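Local structure of collagen adhesin (Staphylococcus aureus, 2F68) at residues Asp158-Pro161 / Val167-Phe170; Ile186-Gln191 / Ile256-Lys261. The protein probably fastens the staphylococcal cell to host tissue by binding collagen, which its two extracellular domains are proposed to hug between them. One frame throughout, in Å; residues are numbered along the deposited sequence.

Overall arrangement
Both contacts belong to the collagen-binding domain and follow one another along the chain, contact 1 closing before contact 2 opens. Their centres are about 11 Å apart. Strand 166-173, used by contact 1, is the direct antiparallel neighbour of strand 252-262, used by contact 2; Val167 N with Thr260 O and Trp169 N with Tyr258 O are probable backbone hydrogen bonds between them. Contact 1 lies just past the edge strand 154-156 of the five-stranded sheet and prolongs its pairing with 166-173, whereas contact 2 crosses from that sheet to the one containing strand 184-190. So one contact lies at the sheet's edge, where Pro161 reaches the N-terminal domain through Ser68, and the other in the core between the two sheets.

Contact 1: Asp158-Pro161 / Val167-Phe170; sequences DMLP and VRWF
Val167 opens the strand side by turning its CG2 methyl to the end of Met159, with 3.9 Å between Val167 CG2 and Met159 CE. The thioether reaches it through a bend at its last torsion (chi3 -70°), which carries the terminal methyl round after an extended start. The other branch of Val167, CG1, lies over one face of the Trp169 indole, near its rim.

Arg168 is gripped at both ends. Its backbone N gives a hydrogen bond of 2.9 Å to Asp158 O, and its carbonyl O receives a weak one from Asp158 N, making the two residues a hydrogen-bonded antiparallel pair. Their side chains consequently leave the same side of the backbone and run alongside each other. They end in a salt bridge, Arg168 NH1 to Asp158 OD1 at 3.0 Å. The carboxylate uses its syn lone pair and sits at the edge of the guanidinium, 21° out of that plane, while the two flat groups are turned 70° apart. Leu160 approaches the same nitrogen obliquely, its CD1 lying 3.3 Å from Arg168 NH1.

Phe170 finishes the group. The edge of its ring, at Phe170 CZ, points at one face of the Arg168 guanidinium, offset toward the rim, so the charge lies in the plane of the ring and not over its pi face. Across the contact, Phe170 CE1 also comes within 3.9 Å of Asp158 OD2.

The pairing carries the beta hairpin of strands 154-156 and 166-173 beyond the first strand, as Phe170 is already bonded through its backbone to Thr156. Farther along the loop, Pro161 bonds to Ser68 of strand 62-75 in the N-terminal domain, while Met159 and Val167 both rest on Ile262 of strand 252-262.

Contact 2: Ile186-Gln191 / Ile256-Lys261; sequences IKDQIQ and INYKTK
The Tyr258 ring and the Asp188 carboxylate meet almost at right angles, their planes 89° apart, with Asp188 OD1 3.0 Å from Tyr258 OH. Ile190 comes at the ring obliquely, from the opposing sheet, and the Trp169 indole meets it at an incline. This is the interior of a beta sandwich, a variant of the immunoglobulin fold in this family of adhesins: segments 186-190 and 256-261 lie in different sheets, their axes 11.1 Å apart and running in similar directions, 23° from parallel. Side chains alone span the gap.

Tyr258 stands up from its strand with CG between the backbone N and the carbonyl carbon (chi1 61°), a placement that sends the phenol across the core to the other sheet. Asp188 comes to meet it from the opposite direction. Asn272 on strand 269-278 joins the two: its OD1 is hydrogen-bonded to Tyr258 OH and its ND2 to Asp188 OD1. A buried carboxylate and a buried phenol therefore share one amide, which probably helps fix how both are turned. The second carboxylate oxygen is also near, with Asp188 OD2 3.3 Å from Tyr258 OH.

Leucines flank this polar group, Leu196 touching Ile190 and Tyr258, Leu171 touching Asp188 and Tyr258. Ile190 CD1 lies 3.7 Å from Tyr258 CE1, beside the hydroxyl end of the ring.

Thr260 divides its two branches between neighbours. Its OG1 is hydrogen-bonded to Val167 O and Trp169 NE1 within its own sheet, and its methyl faces across the sandwich, tip to tip with Ile190, Thr260 CG2 lying 4.0 Å from Ile190 CG2.

Contact 1: Asp158-Pro161 / Val167-Phe170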
ATOM      1  N   ASP A 158      -5.134  -3.452  -0.883  1.00 22.08           N
ATOM      2  CA  ASP A 158      -3.807  -2.850  -1.036  1.00 25.21           C
ATOM      3  C   ASP A 158      -3.369  -2.088   0.216  1.00 26.53           C
ATOM      4  O   ASP A 158      -4.153  -1.902   1.149  1.00 24.48           O
ATOM      5  CB  ASP A 158      -3.765  -1.935  -2.271  1.00 25.88           C
ATOM      6  CG  ASP A 158      -4.750  -0.780  -2.185  1.00 27.15           C
ATOM      7  OD1 ASP A 158      -4.447   0.219  -1.498  1.00 29.33           O
ATOM      8  OD2 ASP A 158      -5.821  -0.865  -2.821  1.00 34.47           O
ATOM      9  N   MET A 159      -2.109  -1.659   0.227  1.00 27.39           N
ATOM     10  CA  MET A 159      -1.568  -0.849   1.313  1.00 29.51           C
ATOM     11  C   MET A 159      -1.201   0.538   0.792  1.00 28.11           C
ATOM     12  O   MET A 159      -0.497   0.667  -0.212  1.00 27.31           O
ATOM     13  CB  MET A 159      -0.348  -1.532   1.936  1.00 30.07           C
ATOM     14  CG  MET A 159       0.024  -1.016   3.322  1.00 31.54           C
ATOM     15  SD  MET A 159       1.470  -1.830   4.032  1.00 38.83           S
ATOM     16  CE  MET A 159       0.832  -3.473   4.362  1.00 23.47           C
ATOM     17  N   LEU A 160      -1.693   1.569   1.476  1.00 27.03           N
ATOM     18  CA  LEU A 160      -1.429   2.959   1.101  1.00 27.04           C
ATOM     19  C   LEU A 160       0.004   3.393   1.400  1.00 25.09           C
ATOM     20  O   LEU A 160       0.540   3.067   2.461  1.00 24.83           O
ATOM     21  CB  LEU A 160      -2.427   3.902   1.787  1.00 27.25           C
ATOM     22  CG  LEU A 160      -3.434   4.694   0.940  1.00 29.95           C
ATOM     23  CD1 LEU A 160      -3.894   3.951  -0.312  1.00 30.96           C
ATOM     24  CD2 LEU A 160      -4.623   5.117   1.793  1.00 31.30           C
ATOM     25  N   PRO A 161       0.633   4.121   0.455  1.00 24.39           N
ATOM     26  CA  PRO A 161       1.984   4.664   0.627  1.00 23.49           C
ATOM     27  C   PRO A 161       2.103   5.648   1.793  1.00 23.40           C
ATOM     28  O   PRO A 161       3.177   5.767   2.385  1.00 23.17           O
ATOM     29  CB  PRO A 161       2.243   5.386  -0.701  1.00 23.54           C
ATOM     30  CG  PRO A 161       1.312   4.746  -1.670  1.00 24.14           C
ATOM     31  CD  PRO A 161       0.086   4.450  -0.873  1.00 23.28           C
ATOM     32  N   VAL A 167      -4.177  -2.060   6.323  1.00 23.62           N
ATOM     33  CA  VAL A 167      -4.369  -2.777   5.065  1.00 22.79           C
ATOM     34  C   VAL A 167      -5.814  -2.597   4.601  1.00 23.00           C
ATOM     35  O   VAL A 167      -6.754  -2.989   5.298  1.00 21.62           O
ATOM     36  CB  VAL A 167      -4.033  -4.288   5.188  1.00 23.44           C
ATOM     37  CG1 VAL A 167      -4.167  -4.982   3.837  1.00 21.64           C
ATOM     38  CG2 VAL A 167      -2.629  -4.492   5.743  1.00 25.08           C
ATOM     39  N   ARG A 168      -5.977  -1.992   3.427  1.00 21.75           N
ATOM     40  CA  ARG A 168      -7.298  -1.763   2.842  1.00 21.54           C
ATOM     41  C   ARG A 168      -7.859  -3.055   2.259  1.00 21.62           C
ATOM     42  O   ARG A 168      -7.106  -3.914   1.798  1.00 21.73           O
ATOM     43  CB  ARG A 168      -7.230  -0.691   1.751  1.00 21.69           C
ATOM     44  CG  ARG A 168      -6.687   0.655   2.207  1.00 27.27           C
ATOM     45  CD  ARG A 168      -6.311   1.516   1.014  1.00 35.44           C
ATOM     46  NE  ARG A 168      -7.465   2.190   0.419  1.00 34.10           N
ATOM     47  CZ  ARG A 168      -7.534   2.597  -0.847  1.00 32.84           C
ATOM     48  NH1 ARG A 168      -6.523   2.392  -1.681  1.00 34.64           N
ATOM     49  NH2 ARG A 168      -8.629   3.205  -1.284  1.00 30.15           N
ATOM     50  N   TRP A 169      -9.183  -3.185   2.291  1.00 20.95           N
ATOM     51  CA  TRP A 169      -9.871  -4.335   1.707  1.00 20.25           C
ATOM     52  C   TRP A 169     -11.128  -3.889   0.970  1.00 19.87           C
ATOM     53  O   TRP A 169     -11.821  -2.973   1.412  1.00 19.88           O
ATOM     54  CB  TRP A 169     -10.229  -5.362   2.784  1.00 19.59           C
ATOM     55  CG  TRP A 169      -9.041  -5.967   3.476  1.00 19.98           C
ATOM     56  CD1 TRP A 169      -8.624  -5.721   4.753  1.00 19.43           C
ATOM     57  CD2 TRP A 169      -8.116  -6.915   2.927  1.00 18.77           C
ATOM     58  NE1 TRP A 169      -7.499  -6.459   5.035  1.00 18.29           N
ATOM     59  CE2 TRP A 169      -7.164  -7.200   3.933  1.00 18.47           C
ATOM     60  CE3 TRP A 169      -7.997  -7.553   1.683  1.00 17.62           C
ATOM     61  CZ2 TRP A 169      -6.109  -8.096   3.735  1.00 20.76           C
ATOM     62  CZ3 TRP A 169      -6.945  -8.442   1.486  1.00 19.52           C
ATOM     63  CH2 TRP A 169      -6.016  -8.705   2.509  1.00 19.97           C
ATOM     64  N   PHE A 170     -11.417  -4.546  -0.151  1.00 20.10           N
ATOM     65  CA  PHE A 170     -12.561  -4.190  -0.989  1.00 20.25           C
ATOM     66  C   PHE A 170     -13.416  -5.406  -1.337  1.00 20.10           C
ATOM     67  O   PHE A 170     -12.924  -6.381  -1.911  1.00 19.91           O
ATOM     68  CB  PHE A 170     -12.093  -3.497  -2.275  1.00 21.09           C
ATOM     69  CG  PHE A 170     -11.460  -2.150  -2.051  1.00 23.68           C
ATOM     70  CD1 PHE A 170     -10.085  -2.035  -1.860  1.00 24.78           C
ATOM     71  CD2 PHE A 170     -12.237  -0.996  -2.043  1.00 25.13           C
ATOM     72  CE1 PHE A 170      -9.495  -0.791  -1.655  1.00 25.38           C
ATOM     73  CE2 PHE A 170     -11.656   0.254  -1.841  1.00 25.29           C
ATOM     74  CZ  PHE A 170     -10.283   0.356  -1.646  1.00 25.11           C
TER

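Contact 2: Ile186-Gln191 / Ile256-Lys261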
ATOM      1  N   ILE A 186     -22.476 -13.127   1.534  1.00 22.22           N
ATOM      2  CA  ILE A 186     -21.016 -13.069   1.574  1.00 21.70           C
ATOM      3  C   ILE A 186     -20.524 -13.318   2.999  1.00 21.98           C
ATOM      4  O   ILE A 186     -20.903 -12.602   3.928  1.00 22.96           O
ATOM      5  CB  ILE A 186     -20.467 -11.702   1.059  1.00 21.03           C
ATOM      6  CG1 ILE A 186     -21.130 -11.278  -0.264  1.00 23.15           C
ATOM      7  CG2 ILE A 186     -18.936 -11.728   0.954  1.00 21.94           C
ATOM      8  CD1 ILE A 186     -20.867 -12.193  -1.463  1.00 22.04           C
ATOM      9  N   LYS A 187     -19.687 -14.340   3.164  1.00 20.46           N
ATOM     10  CA  LYS A 187     -19.107 -14.668   4.466  1.00 21.42           C
ATOM     11  C   LYS A 187     -17.600 -14.420   4.472  1.00 20.81           C
ATOM     12  O   LYS A 187     -16.820 -15.252   4.001  1.00 21.90           O
ATOM     13  CB  LYS A 187     -19.426 -16.115   4.862  1.00 21.53           C
ATOM     14  CG  LYS A 187     -20.883 -16.358   5.227  1.00 22.87           C
ATOM     15  CD  LYS A 187     -21.096 -17.773   5.741  1.00 24.25           C
ATOM     16  CE  LYS A 187     -22.556 -18.023   6.080  1.00 25.66           C
ATOM     17  NZ  LYS A 187     -22.781 -19.409   6.575  1.00 27.60           N
ATOM     18  N   ASP A 188     -17.204 -13.268   5.009  1.00 20.79           N
ATOM     19  CA  ASP A 188     -15.805 -12.846   5.025  1.00 20.86           C
ATOM     20  C   ASP A 188     -15.117 -13.209   6.341  1.00 20.12           C
ATOM     21  O   ASP A 188     -15.708 -13.093   7.416  1.00 19.84           O
ATOM     22  CB  ASP A 188     -15.704 -11.338   4.765  1.00 21.27           C
ATOM     23  CG  ASP A 188     -14.278 -10.873   4.527  1.00 24.34           C
ATOM     24  OD1 ASP A 188     -13.514 -10.747   5.508  1.00 18.82           O
ATOM     25  OD2 ASP A 188     -13.927 -10.614   3.358  1.00 25.87           O
ATOM     26  N   GLN A 189     -13.866 -13.654   6.235  1.00 20.43           N
ATOM     27  CA  GLN A 189     -13.037 -13.980   7.396  1.00 21.05           C
ATOM     28  C   GLN A 189     -11.668 -13.318   7.259  1.00 20.62           C
ATOM     29  O   GLN A 189     -10.939 -13.576   6.298  1.00 21.05           O
ATOM     30  CB  GLN A 189     -12.866 -15.496   7.553  1.00 21.63           C
ATOM     31  CG  GLN A 189     -14.161 -16.295   7.693  1.00 21.31           C
ATOM     32  CD  GLN A 189     -14.758 -16.705   6.356  1.00 18.60           C
ATOM     33  OE1 GLN A 189     -14.037 -16.977   5.393  1.00 20.23           O
ATOM     34  NE2 GLN A 189     -16.083 -16.761   6.294  1.00 18.61           N
ATOM     35  N   ILE A 190     -11.330 -12.462   8.219  1.00 21.84           N
ATOM     36  CA  ILE A 190     -10.038 -11.779   8.231  1.00 22.38           C
ATOM     37  C   ILE A 190      -9.043 -12.583   9.068  1.00 24.07           C
ATOM     38  O   ILE A 190      -9.290 -12.860  10.244  1.00 24.73           O
ATOM     39  CB  ILE A 190     -10.152 -10.324   8.759  1.00 22.01           C
ATOM     40  CG1 ILE A 190     -11.327  -9.598   8.092  1.00 21.82           C
ATOM     41  CG2 ILE A 190      -8.848  -9.564   8.526  1.00 21.19           C
ATOM     42  CD1 ILE A 190     -11.873  -8.424   8.886  1.00 22.73           C
ATOM     43  N   GLN A 191      -7.925 -12.955   8.447  1.00 24.38           N
ATOM     44  CA  GLN A 191      -6.929 -13.825   9.079  1.00 25.95           C
ATOM     45  C   GLN A 191      -6.071 -13.090  10.114  1.00 25.73           C
ATOM     46  O   GLN A 191      -6.199 -11.877  10.292  1.00 23.51           O
ATOM     47  CB  GLN A 191      -6.048 -14.503   8.020  1.00 25.21           C
ATOM     48  CG  GLN A 191      -6.815 -15.290   6.950  1.00 25.96           C
ATOM     49  CD  GLN A 191      -7.692 -16.394   7.523  1.00 28.19           C
ATOM     50  OE1 GLN A 191      -8.899 -16.434   7.277  1.00 25.60           O
ATOM     51  NE2 GLN A 191      -7.090 -17.297   8.293  1.00 23.93           N
ATOM     52  N   ILE A 256     -17.911  -2.799  -0.648  1.00 22.11           N
ATOM     53  CA  ILE A 256     -17.686  -2.723   0.796  1.00 22.42           C
ATOM     54  C   ILE A 256     -16.194  -2.633   1.119  1.00 21.86           C
ATOM     55  O   ILE A 256     -15.451  -3.611   0.985  1.00 22.65           O
ATOM     56  CB  ILE A 256     -18.350  -3.907   1.555  1.00 21.83           C
ATOM     57  CG1 ILE A 256     -19.850  -3.969   1.245  1.00 23.32           C
ATOM     58  CG2 ILE A 256     -18.112  -3.784   3.064  1.00 23.11           C
ATOM     59  CD1 ILE A 256     -20.515  -5.285   1.606  1.00 23.52           C
ATOM     60  N   ASN A 257     -15.773  -1.443   1.535  1.00 21.07           N
ATOM     61  CA  ASN A 257     -14.397  -1.186   1.947  1.00 21.88           C
ATOM     62  C   ASN A 257     -14.236  -1.405   3.453  1.00 21.02           C
ATOM     63  O   ASN A 257     -15.230  -1.457   4.179  1.00 20.28           O
ATOM     64  CB  ASN A 257     -14.000   0.247   1.554  1.00 22.27           C
ATOM     65  CG  ASN A 257     -12.558   0.587   1.908  1.00 28.04           C
ATOM     66  OD1 ASN A 257     -12.296   1.573   2.598  1.00 31.03           O
ATOM     67  ND2 ASN A 257     -11.617  -0.226   1.438  1.00 25.87           N
ATOM     68  N   TYR A 258     -12.992  -1.573   3.902  1.00 19.64           N
ATOM     69  CA  TYR A 258     -12.636  -1.531   5.328  1.00 20.48           C
ATOM     70  C   TYR A 258     -11.128  -1.636   5.554  1.00 21.50           C
ATOM     71  O   TYR A 258     -10.420  -2.296   4.790  1.00 21.46           O
ATOM     72  CB  TYR A 258     -13.387  -2.586   6.157  1.00 20.42           C
ATOM     73  CG  TYR A 258     -13.143  -4.024   5.758  1.00 18.85           C
ATOM     74  CD1 TYR A 258     -12.108  -4.762   6.331  1.00 19.06           C
ATOM     75  CD2 TYR A 258     -13.964  -4.655   4.825  1.00 19.51           C
ATOM     76  CE1 TYR A 258     -11.887  -6.086   5.975  1.00 18.22           C
ATOM     77  CE2 TYR A 258     -13.750  -5.979   4.462  1.00 22.21           C
ATOM     78  CZ  TYR A 258     -12.711  -6.687   5.041  1.00 20.61           C
ATOM     79  OH  TYR A 258     -12.498  -7.998   4.685  1.00 22.64           O
ATOM     80  N   LYS A 259     -10.654  -0.981   6.611  1.00 21.06           N
ATOM     81  CA  LYS A 259      -9.235  -0.975   6.960  1.00 22.61           C
ATOM     82  C   LYS A 259      -8.952  -1.876   8.158  1.00 22.55           C
ATOM     83  O   LYS A 259      -9.722  -1.907   9.121  1.00 23.36           O
ATOM     84  CB  LYS A 259      -8.756   0.450   7.252  1.00 22.85           C
ATOM     85  CG  LYS A 259      -8.782   1.385   6.050  1.00 28.07           C
ATOM     86  CD  LYS A 259      -8.347   2.790   6.436  1.00 33.55           C
ATOM     87  CE  LYS A 259      -8.436   3.741   5.253  1.00 37.06           C
ATOM     88  NZ  LYS A 259      -8.008   5.120   5.616  1.00 43.36           N
ATOM     89  N   THR A 260      -7.841  -2.606   8.085  1.00 22.78           N
ATOM     90  CA  THR A 260      -7.414  -3.490   9.168  1.00 23.43           C
ATOM     91  C   THR A 260      -6.068  -3.046   9.734  1.00 24.53           C
ATOM     92  O   THR A 260      -5.071  -2.974   9.010  1.00 23.84           O
ATOM     93  CB  THR A 260      -7.327  -4.965   8.712  1.00 22.48           C
ATOM     94  OG1 THR A 260      -6.554  -5.054   7.508  1.00 25.79           O
ATOM     95  CG2 THR A 260      -8.717  -5.539   8.463  1.00 18.26           C
ATOM     96  N   LYS A 261      -6.053  -2.742  11.031  1.00 24.52           N
ATOM     97  CA  LYS A 261      -4.843  -2.309  11.727  1.00 25.38           C
ATOM     98  C   LYS A 261      -3.877  -3.476  11.921  1.00 26.22           C
ATOM     99  O   LYS A 261      -4.252  -4.520  12.457  1.00 26.28           O
ATOM    100  CB  LYS A 261      -5.203  -1.675  13.079  1.00 24.73           C
ATOM    101  CG  LYS A 261      -4.016  -1.161  13.898  1.00 28.58           C
ATOM    102  CD  LYS A 261      -3.494   0.174  13.380  1.00 31.76           C
ATOM    103  CE  LYS A 261      -2.336   0.678  14.226  1.00 35.58           C
ATOM    104  NZ  LYS A 261      -1.845   2.004  13.761  1.00 40.14           N
TER